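Local atomic coordinates of assembly chaperone of ribosomal protein L4 (Acl4) (Chaetomium thermophilum, PDB entry 5TQB), a protein that probably acts as a dedicated chaperone that binds newly made ribosomal protein L4 and protects it until assembly into the ribosome. Residues B[79-93]-B[105-117]. Numbering follows the deposited sequence.
Sequences EELGGGPEKFLWLAQ and WFERGATVLRAQI
F88 is the knob here: its side chain drops among W105, R108, G109 and V112, locking 86-93 against 105-117 in an antiparallel helical hairpin (axes 7.6 Å apart, crossing angle -162°) of this TPR-like helical array. From its base outward, CB lies 3.8 Å from G109 CA, where a CB on G109 would run into L89 CD2. With CG anti to the carbonyl carbon (chi1 -61°), the ring runs across the neighbouring side chains: CD1 meets W105 CZ3 at the edge of both rings, CE1 sits over one face of the R108 guanidinium, 3.7 Å from NH1, and CE2 touches V112 CG2 on the other flank. One turn on, L91 CD1 lies over the face of the W105 six-membered ring in a CH-pi contact, 3.8 Å from the centroid, while W105 CB presses on A92 CB. With an alanine at W105, L91 CD1 is likely to lose the aromatic face it lies on and F88 CD1 its neighbour at the ring edge, leaving a gap beside both. At the other end P85 CG packs against L113 CD2 at 3.5 Å, and its CD faces the amide of Q116, whose OE1 accepts a hydrogen bond from K141 of helix 131-156, the lysine that also forms a salt bridge with E79. That helix also covers F106, whose ring takes A92 CB squarely over its centre, 3.3 Å from the centroid and 9° off the normal.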
loop_
_atom_site.group_PDB
_atom_site.type_symbol
_atom_site.label_atom_id
_atom_site.label_comp_id
_atom_site.label_asym_id
_atom_site.label_seq_id
_atom_site.Cartn_x
_atom_site.Cartn_y
_atom_site.Cartn_z
ATOM N N GLU B 79 -12.728 -4.875 23.374
ATOM C CA GLU B 79 -12.155 -5.377 22.125
ATOM C C GLU B 79 -11.333 -6.635 22.353
ATOM O O GLU B 79 -11.276 -7.520 21.498
ATOM C CB GLU B 79 -11.266 -4.314 21.466
ATOM C CG GLU B 79 -12.020 -3.238 20.685
ATOM C CD GLU B 79 -11.152 -2.536 19.639
ATOM O OE1 GLU B 79 -9.907 -2.632 19.715
ATOM O OE2 GLU B 79 -11.722 -1.886 18.735
ATOM N N GLU B 80 -10.701 -6.706 23.519
ATOM C CA GLU B 80 -9.798 -7.802 23.847
ATOM C C GLU B 80 -10.551 -9.126 23.996
ATOM O O GLU B 80 -10.011 -10.193 23.692
ATOM C CB GLU B 80 -9.035 -7.468 25.134
ATOM C CG GLU B 80 -7.853 -8.380 25.426
ATOM C CD GLU B 80 -8.197 -9.499 26.390
ATOM O OE1 GLU B 80 -7.670 -10.617 26.213
ATOM O OE2 GLU B 80 -8.987 -9.259 27.326
ATOM N N LEU B 81 -11.799 -9.053 24.456
ATOM C CA LEU B 81 -12.614 -10.248 24.659
ATOM C C LEU B 81 -13.517 -10.554 23.466
ATOM O O LEU B 81 -13.617 -11.708 23.045
ATOM C CB LEU B 81 -13.467 -10.100 25.921
ATOM C CG LEU B 81 -12.705 -9.923 27.239
ATOM C CD1 LEU B 81 -13.672 -9.791 28.407
ATOM C CD2 LEU B 81 -11.736 -11.076 27.481
ATOM N N GLY B 82 -14.168 -9.521 22.928
ATOM C CA GLY B 82 -15.205 -9.691 21.922
ATOM C C GLY B 82 -14.805 -9.406 20.481
ATOM O O GLY B 82 -15.595 -9.635 19.561
ATOM N N GLY B 83 -13.594 -8.895 20.278
ATOM C CA GLY B 83 -13.077 -8.666 18.939
ATOM C C GLY B 83 -13.150 -7.224 18.463
ATOM O O GLY B 83 -12.285 -6.783 17.708
ATOM N N GLY B 84 -14.179 -6.494 18.888
ATOM C CA GLY B 84 -14.339 -5.101 18.503
ATOM C C GLY B 84 -15.269 -4.917 17.314
ATOM O O GLY B 84 -15.864 -5.876 16.827
ATOM N N PRO B 85 -15.391 -3.672 16.830
ATOM C CA PRO B 85 -16.337 -3.335 15.758
ATOM C C PRO B 85 -15.947 -3.898 14.389
ATOM O O PRO B 85 -16.762 -3.863 13.462
ATOM C CB PRO B 85 -16.299 -1.806 15.736
ATOM C CG PRO B 85 -14.956 -1.453 16.266
ATOM C CD PRO B 85 -14.617 -2.502 17.277
ATOM N N GLU B 86 -14.726 -4.417 14.284
ATOM C CA GLU B 86 -14.159 -4.900 13.027
ATOM C C GLU B 86 -15.066 -5.907 12.329
ATOM O O GLU B 86 -15.242 -5.852 11.108
ATOM C CB GLU B 86 -12.783 -5.529 13.293
ATOM C CG GLU B 86 -12.084 -6.097 12.064
ATOM C CD GLU B 86 -10.808 -6.857 12.403
ATOM O OE1 GLU B 86 -10.204 -6.570 13.458
ATOM O OE2 GLU B 86 -10.415 -7.747 11.615
ATOM N N LYS B 87 -15.642 -6.820 13.105
ATOM C CA LYS B 87 -16.496 -7.867 12.546
ATOM C C LYS B 87 -17.738 -7.317 11.827
ATOM O O LYS B 87 -18.198 -7.902 10.845
ATOM C CB LYS B 87 -16.914 -8.858 13.636
ATOM C CG LYS B 87 -17.606 -8.234 14.837
ATOM C CD LYS B 87 -17.808 -9.267 15.943
ATOM C CE LYS B 87 -18.448 -8.666 17.187
ATOM N NZ LYS B 87 -17.524 -7.766 17.937
ATOM N N PHE B 88 -18.283 -6.205 12.313
ATOM C CA PHE B 88 -19.450 -5.601 11.675
ATOM C C PHE B 88 -19.065 -5.031 10.319
ATOM O O PHE B 88 -19.795 -5.182 9.339
ATOM C CB PHE B 88 -20.045 -4.496 12.551
ATOM C CG PHE B 88 -20.525 -4.976 13.888
ATOM C CD1 PHE B 88 -21.721 -5.660 14.004
ATOM C CD2 PHE B 88 -19.780 -4.743 15.029
ATOM C CE1 PHE B 88 -22.165 -6.106 15.235
ATOM C CE2 PHE B 88 -20.218 -5.183 16.264
ATOM C CZ PHE B 88 -21.414 -5.865 16.365
ATOM N N LEU B 89 -17.903 -4.386 10.272
ATOM C CA LEU B 89 -17.440 -3.709 9.067
ATOM C C LEU B 89 -17.098 -4.714 7.978
ATOM O O LEU B 89 -17.352 -4.467 6.796
ATOM C CB LEU B 89 -16.229 -2.824 9.379
ATOM C CG LEU B 89 -16.404 -1.860 10.559
ATOM C CD1 LEU B 89 -15.146 -1.029 10.773
ATOM C CD2 LEU B 89 -17.613 -0.950 10.374
ATOM N N TRP B 90 -16.529 -5.852 8.370
ATOM C CA TRP B 90 -16.189 -6.887 7.400
ATOM C C TRP B 90 -17.429 -7.549 6.820
ATOM O O TRP B 90 -17.449 -7.898 5.643
ATOM C CB TRP B 90 -15.279 -7.950 8.017
ATOM C CG TRP B 90 -13.826 -7.635 7.849
ATOM C CD1 TRP B 90 -12.939 -7.313 8.832
ATOM C CD2 TRP B 90 -13.094 -7.593 6.619
ATOM N NE1 TRP B 90 -11.699 -7.078 8.292
ATOM C CE2 TRP B 90 -11.766 -7.247 6.936
ATOM C CE3 TRP B 90 -13.432 -7.820 5.281
ATOM C CZ2 TRP B 90 -10.776 -7.118 5.965
ATOM C CZ3 TRP B 90 -12.444 -7.696 4.317
ATOM C CH2 TRP B 90 -11.133 -7.348 4.664
ATOM N N LEU B 91 -18.454 -7.738 7.647
ATOM C CA LEU B 91 -19.701 -8.346 7.190
ATOM C C LEU B 91 -20.396 -7.452 6.171
ATOM O O LEU B 91 -21.078 -7.944 5.268
ATOM C CB LEU B 91 -20.634 -8.616 8.366
ATOM C CG LEU B 91 -20.306 -9.862 9.190
ATOM C CD1 LEU B 91 -21.042 -9.824 10.512
ATOM C CD2 LEU B 91 -20.664 -11.125 8.416
ATOM N N ALA B 92 -20.209 -6.144 6.324
ATOM C CA ALA B 92 -20.766 -5.158 5.405
ATOM C C ALA B 92 -20.131 -5.284 4.021
ATOM O O ALA B 92 -20.828 -5.242 3.008
ATOM C CB ALA B 92 -20.560 -3.752 5.955
ATOM N N GLN B 93 -18.810 -5.446 3.982
ATOM C CA GLN B 93 -18.094 -5.569 2.718
ATOM C C GLN B 93 -18.306 -6.932 2.079
ATOM O O GLN B 93 -18.351 -7.059 0.852
ATOM C CB GLN B 93 -16.599 -5.343 2.918
ATOM C CG GLN B 93 -16.223 -3.886 3.057
ATOM C CD GLN B 93 -14.723 -3.652 3.167
ATOM O OE1 GLN B 93 -14.293 -2.537 3.463
ATOM N NE2 GLN B 93 -13.921 -4.691 2.928
ATOM N N TRP B 105 -24.982 -3.192 8.324
ATOM C CA TRP B 105 -23.792 -3.671 9.022
ATOM C C TRP B 105 -22.835 -2.525 9.358
ATOM O O TRP B 105 -22.283 -2.467 10.462
ATOM C CB TRP B 105 -23.066 -4.728 8.188
ATOM C CG TRP B 105 -23.698 -6.087 8.229
ATOM C CD1 TRP B 105 -24.177 -6.799 7.169
ATOM C CD2 TRP B 105 -23.915 -6.900 9.390
ATOM N NE1 TRP B 105 -24.678 -8.005 7.597
ATOM C CE2 TRP B 105 -24.533 -8.091 8.956
ATOM C CE3 TRP B 105 -23.648 -6.736 10.754
ATOM C CZ2 TRP B 105 -24.887 -9.112 9.836
ATOM C CZ3 TRP B 105 -24.004 -7.750 11.628
ATOM C CH2 TRP B 105 -24.615 -8.924 11.164
ATOM N N PHE B 106 -22.644 -1.616 8.406
ATOM C CA PHE B 106 -21.754 -0.476 8.599
ATOM C C PHE B 106 -22.261 0.403 9.733
ATOM O O PHE B 106 -21.477 0.904 10.541
ATOM C CB PHE B 106 -21.661 0.358 7.314
ATOM C CG PHE B 106 -20.682 -0.171 6.294
ATOM C CD1 PHE B 106 -21.015 -0.190 4.943
ATOM C CD2 PHE B 106 -19.423 -0.607 6.668
ATOM C CE1 PHE B 106 -20.118 -0.659 3.993
ATOM C CE2 PHE B 106 -18.525 -1.079 5.725
ATOM C CZ PHE B 106 -18.873 -1.103 4.386
ATOM N N GLU B 107 -23.577 0.595 9.782
ATOM C CA GLU B 107 -24.191 1.435 10.803
ATOM C C GLU B 107 -23.977 0.837 12.185
ATOM O O GLU B 107 -23.661 1.551 13.134
ATOM C CB GLU B 107 -25.687 1.621 10.531
ATOM C CG GLU B 107 -25.997 2.715 9.519
ATOM C CD GLU B 107 -27.488 2.872 9.250
ATOM O OE1 GLU B 107 -28.290 2.094 9.812
ATOM O OE2 GLU B 107 -27.859 3.779 8.473
ATOM N N ARG B 108 -24.147 -0.475 12.294
ATOM C CA ARG B 108 -23.888 -1.171 13.547
ATOM C C ARG B 108 -22.440 -0.973 13.974
ATOM O O ARG B 108 -22.149 -0.813 15.160
ATOM C CB ARG B 108 -24.181 -2.662 13.402
ATOM C CG ARG B 108 -25.666 -2.991 13.363
ATOM C CD ARG B 108 -26.043 -4.060 14.368
ATOM N NE ARG B 108 -26.216 -5.375 13.758
ATOM C CZ ARG B 108 -26.114 -6.525 14.419
ATOM N NH1 ARG B 108 -25.810 -6.535 15.713
ATOM N NH2 ARG B 108 -26.301 -7.672 13.783
ATOM N N GLY B 109 -21.537 -0.975 12.997
ATOM C CA GLY B 109 -20.124 -0.793 13.264
ATOM C C GLY B 109 -19.815 0.625 13.698
ATOM O O GLY B 109 -19.015 0.851 14.611
ATOM N N ALA B 110 -20.449 1.586 13.035
ATOM C CA ALA B 110 -20.280 2.990 13.379
ATOM C C ALA B 110 -20.777 3.258 14.800
ATOM O O ALA B 110 -20.149 4.006 15.551
ATOM C CB ALA B 110 -21.014 3.871 12.382
ATOM N N THR B 111 -21.898 2.638 15.165
ATOM C CA THR B 111 -22.475 2.803 16.500
ATOM C C THR B 111 -21.487 2.375 17.585
ATOM O O THR B 111 -21.292 3.087 18.571
ATOM C CB THR B 111 -23.776 1.985 16.661
ATOM O OG1 THR B 111 -24.745 2.428 15.706
ATOM C CG2 THR B 111 -24.358 2.148 18.060
ATOM N N VAL B 112 -20.869 1.212 17.398
ATOM C CA VAL B 112 -19.889 0.704 18.351
ATOM C C VAL B 112 -18.700 1.651 18.441
ATOM O O VAL B 112 -18.252 1.988 19.534
ATOM C CB VAL B 112 -19.398 -0.702 17.954
ATOM C CG1 VAL B 112 -18.295 -1.183 18.894
ATOM C CG2 VAL B 112 -20.560 -1.684 17.961
ATOM N N LEU B 113 -18.199 2.082 17.287
ATOM C CA LEU B 113 -17.067 3.003 17.239
ATOM C C LEU B 113 -17.362 4.324 17.947
ATOM O O LEU B 113 -16.538 4.811 18.719
ATOM C CB LEU B 113 -16.664 3.280 15.787
ATOM C CG LEU B 113 -15.926 2.155 15.062
ATOM C CD1 LEU B 113 -15.877 2.426 13.558
ATOM C CD2 LEU B 113 -14.525 1.974 15.625
ATOM N N ARG B 114 -18.529 4.906 17.686
ATOM C CA ARG B 114 -18.884 6.187 18.294
ATOM C C ARG B 114 -18.943 6.110 19.817
ATOM O O ARG B 114 -18.554 7.057 20.505
ATOM C CB ARG B 114 -20.216 6.696 17.749
ATOM C CG ARG B 114 -20.062 7.792 16.716
ATOM C CD ARG B 114 -21.407 8.347 16.318
ATOM N NE ARG B 114 -22.181 7.396 15.525
ATOM C CZ ARG B 114 -22.346 7.460 14.208
ATOM N NH1 ARG B 114 -21.796 8.440 13.498
ATOM N NH2 ARG B 114 -23.074 6.537 13.595
ATOM N N ALA B 115 -19.425 4.985 20.338
ATOM C CA ALA B 115 -19.495 4.772 21.782
ATOM C C ALA B 115 -18.095 4.643 22.384
ATOM O O ALA B 115 -17.818 5.188 23.449
ATOM C CB ALA B 115 -20.321 3.538 22.094
ATOM N N GLN B 116 -17.217 3.923 21.692
ATOM C CA GLN B 116 -15.836 3.756 22.137
ATOM C C GLN B 116 -15.096 5.091 22.143
ATOM O O GLN B 116 -14.368 5.403 23.087
ATOM C CB GLN B 116 -15.108 2.763 21.235
ATOM C CG GLN B 116 -15.581 1.333 21.387
ATOM C CD GLN B 116 -14.901 0.398 20.414
ATOM O OE1 GLN B 116 -14.373 0.826 19.388
ATOM N NE2 GLN B 116 -14.905 -0.888 20.733
ATOM N N ILE B 117 -15.286 5.869 21.081
ATOM C CA ILE B 117 -14.745 7.224 20.999
ATOM C C ILE B 117 -15.193 8.049 22.197
ATOM O O ILE B 117 -14.381 8.698 22.851
ATOM C CB ILE B 117 -15.204 7.932 19.706
ATOM C CG1 ILE B 117 -14.519 7.303 18.493
ATOM C CG2 ILE B 117 -14.872 9.422 19.746
ATOM C CD1 ILE B 117 -15.131 7.685 17.170
#